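Local coordinates for protein ricin B-related lectin (Polyporus squamosus, PDB 5MUA) that binds galactose through a beta-trefoil lectin domain and carries a papain-like, calcium-dependent protease domain that takes the inhibitor E-64, at residues L48-P53 against N230-L235. Residues are numbered along the deposited sequence; the frame is centred on the assembly and turned at random. Where two conformers were deposited one is given.
Sequences LWLIEP and NGFALL
Leu-50 reaches Asn-230 and Phe-232 with a single methyl group, a worked example of an inter-domain contact in which one side chain touches directly and waters bridge the rest. With Leu-50 CG anti to the backbone N (chi1 171°), chi2 near 60° turns CD2 toward residues 230-232. Leu-50 CD2 lies 3.2 Å from the carbonyl oxygen Asn-230 O. Leu-50 CD2 meets the phenyl ring obliquely, 4.0 Å from Phe-232 CD1, while Asn-230 O lies at the ring's edge, in its plane. Ile-8 of strand 7-13 touches both Leu-50 and Phe-232, and Phe-227 meets the Phe-232 ring edge-to-face. Leu-50 belongs to strand 49-53 of the ricin-type beta-trefoil, paired antiparallel with strands 7-13 and 59-64; the other partners lead into strand 233-243 of the papain-like domain, so the contact joins lectin to protease, with a bound calcium about 9 Å from the side chain of Phe-232. Toward the more exposed side, Glu-52 joins in through solvent. One water donates to both Glu-52 OE2, at 2.7 Å, and the carbonyl oxygen Gly-231 O. Two further waters lie between this carboxylate and Asn-230: one within hydrogen-bonding distance of Glu-52 OE1 and Asn-230 O, the other 2.9 Å from the amide oxygen Asn-230 OD1 and also close to Glu-52 OE2. The second subunit closes on the same segment, its Ile-205 packing on Phe-232 and its backbone hydrogen-bonding to Gly-231.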
loop_
_atom_site.group_PDB
_atom_site.type_symbol
_atom_site.label_atom_id
_atom_site.label_comp_id
_atom_site.label_asym_id
_atom_site.label_seq_id
_atom_site.Cartn_x
_atom_site.Cartn_y
_atom_site.Cartn_z
ATOM N N LEU B 48 -2.897 2.001 25.480
ATOM C CA LEU B 48 -3.832 1.115 24.814
ATOM C C LEU B 48 -3.670 -0.290 25.308
ATOM O O LEU B 48 -2.576 -0.822 25.277
ATOM C CB LEU B 48 -3.613 1.148 23.310
ATOM C CG LEU B 48 -3.819 2.547 22.703
ATOM C CD1 LEU B 48 -3.229 2.608 21.281
ATOM C CD2 LEU B 48 -5.315 2.934 22.693
ATOM N N TRP B 49 -4.789 -0.921 25.672
ATOM C CA TRP B 49 -4.748 -2.274 26.220
ATOM C C TRP B 49 -5.556 -3.258 25.400
ATOM O O TRP B 49 -6.778 -3.072 25.161
ATOM C CB TRP B 49 -5.245 -2.284 27.667
ATOM C CG TRP B 49 -4.382 -1.419 28.529
ATOM C CD1 TRP B 49 -4.605 -0.099 28.827
ATOM C CD2 TRP B 49 -3.093 -1.734 29.135
ATOM N NE1 TRP B 49 -3.606 0.377 29.597
ATOM C CE2 TRP B 49 -2.669 -0.586 29.817
ATOM C CE3 TRP B 49 -2.308 -2.888 29.215
ATOM C CZ2 TRP B 49 -1.459 -0.532 30.553
ATOM C CZ3 TRP B 49 -1.101 -2.859 29.953
ATOM C CH2 TRP B 49 -0.692 -1.673 30.614
ATOM N N LEU B 50 -4.870 -4.313 24.957
ATOM C CA LEU B 50 -5.449 -5.371 24.152
ATOM C C LEU B 50 -5.786 -6.505 25.093
ATOM O O LEU B 50 -4.925 -7.067 25.704
ATOM C CB LEU B 50 -4.460 -5.870 23.060
ATOM C CG LEU B 50 -4.890 -7.133 22.292
ATOM C CD1 LEU B 50 -6.228 -6.984 21.533
ATOM C CD2 LEU B 50 -3.859 -7.520 21.264
ATOM N N ILE B 51 -7.082 -6.765 25.207
ATOM C CA ILE B 51 -7.656 -7.641 26.222
ATOM C C ILE B 51 -8.180 -8.840 25.490
ATOM O O ILE B 51 -9.057 -8.710 24.612
ATOM C CB ILE B 51 -8.731 -6.891 27.008
ATOM C CG1 ILE B 51 -8.070 -5.744 27.726
ATOM C CG2 ILE B 51 -9.349 -7.853 28.036
ATOM C CD1 ILE B 51 -9.003 -4.964 28.645
ATOM N N GLU B 52 -7.585 -9.985 25.763
ATOM C CA GLU B 52 -7.829 -11.208 25.010
ATOM C C GLU B 52 -8.325 -12.354 25.907
ATOM O O GLU B 52 -7.717 -12.669 26.881
ATOM C CB GLU B 52 -6.630 -11.648 24.180
ATOM C CG GLU B 52 -6.213 -10.629 23.133
ATOM C CD GLU B 52 -4.853 -10.891 22.507
ATOM O OE1 GLU B 52 -3.846 -10.753 23.221
ATOM O OE2 GLU B 52 -4.807 -11.296 21.319
ATOM N N PRO B 53 -9.410 -13.003 25.490
ATOM C CA PRO B 53 -9.971 -14.096 26.291
ATOM C C PRO B 53 -9.024 -15.255 26.341
ATOM O O PRO B 53 -8.366 -15.532 25.322
ATOM C CB PRO B 53 -11.282 -14.442 25.557
ATOM C CG PRO B 53 -11.057 -14.029 24.145
ATOM C CD PRO B 53 -10.171 -12.782 24.249
ATOM N N ASN B 230 0.712 -8.446 18.810
ATOM C CA ASN B 230 0.028 -8.887 17.620
ATOM C C ASN B 230 -1.490 -9.077 17.868
ATOM O O ASN B 230 -1.994 -8.693 18.945
ATOM C CB ASN B 230 0.735 -10.164 17.193
ATOM C CG ASN B 230 0.449 -11.281 18.090
ATOM O OD1 ASN B 230 -0.262 -11.118 19.099
ATOM N ND2 ASN B 230 0.922 -12.497 17.713
ATOM N N GLY B 231 -2.211 -9.605 16.888
ATOM C CA GLY B 231 -3.572 -9.997 17.077
ATOM C C GLY B 231 -4.611 -8.929 16.847
ATOM O O GLY B 231 -5.770 -9.120 17.199
ATOM N N PHE B 232 -4.207 -7.826 16.207
ATOM C CA PHE B 232 -5.152 -6.828 15.703
ATOM C C PHE B 232 -4.469 -6.085 14.535
ATOM O O PHE B 232 -3.241 -6.192 14.338
ATOM C CB PHE B 232 -5.486 -5.777 16.767
ATOM C CG PHE B 232 -4.330 -4.894 17.151
ATOM C CD1 PHE B 232 -3.273 -5.352 17.969
ATOM C CD2 PHE B 232 -4.305 -3.568 16.784
ATOM C CE1 PHE B 232 -2.207 -4.488 18.307
ATOM C CE2 PHE B 232 -3.251 -2.734 17.163
ATOM C CZ PHE B 232 -2.203 -3.197 17.905
ATOM N N ALA B 233 -5.296 -5.308 13.823
ATOM C CA ALA B 233 -4.832 -4.490 12.722
ATOM C C ALA B 233 -5.347 -3.118 12.919
ATOM O O ALA B 233 -6.190 -2.868 13.776
ATOM C CB ALA B 233 -5.350 -5.053 11.390
ATOM N N LEU B 234 -4.811 -2.205 12.129
ATOM C CA LEU B 234 -5.282 -0.826 12.102
ATOM C C LEU B 234 -6.273 -0.634 10.974
ATOM O O LEU B 234 -5.983 -0.999 9.807
ATOM C CB LEU B 234 -4.091 0.134 11.922
ATOM C CG LEU B 234 -2.929 0.093 12.933
ATOM C CD1 LEU B 234 -1.972 1.218 12.675
ATOM C CD2 LEU B 234 -3.344 0.087 14.398
ATOM N N LEU B 235 -7.437 -0.062 11.268
ATOM C CA LEU B 235 -8.434 0.208 10.232
ATOM C C LEU B 235 -8.002 1.324 9.320
ATOM O O LEU B 235 -7.802 2.418 9.762
ATOM C CB LEU B 235 -9.808 0.574 10.822
ATOM C CG LEU B 235 -10.917 0.808 9.765
ATOM C CD1 LEU B 235 -11.126 -0.379 8.825
ATOM C CD2 LEU B 235 -12.194 1.216 10.430
HETATM O O HOH W 1 -6.518 -10.237 19.486
HETATM O O HOH W 2 -1.830 -10.130 21.407
HETATM O O HOH W 3 -2.888 -12.325 19.684
#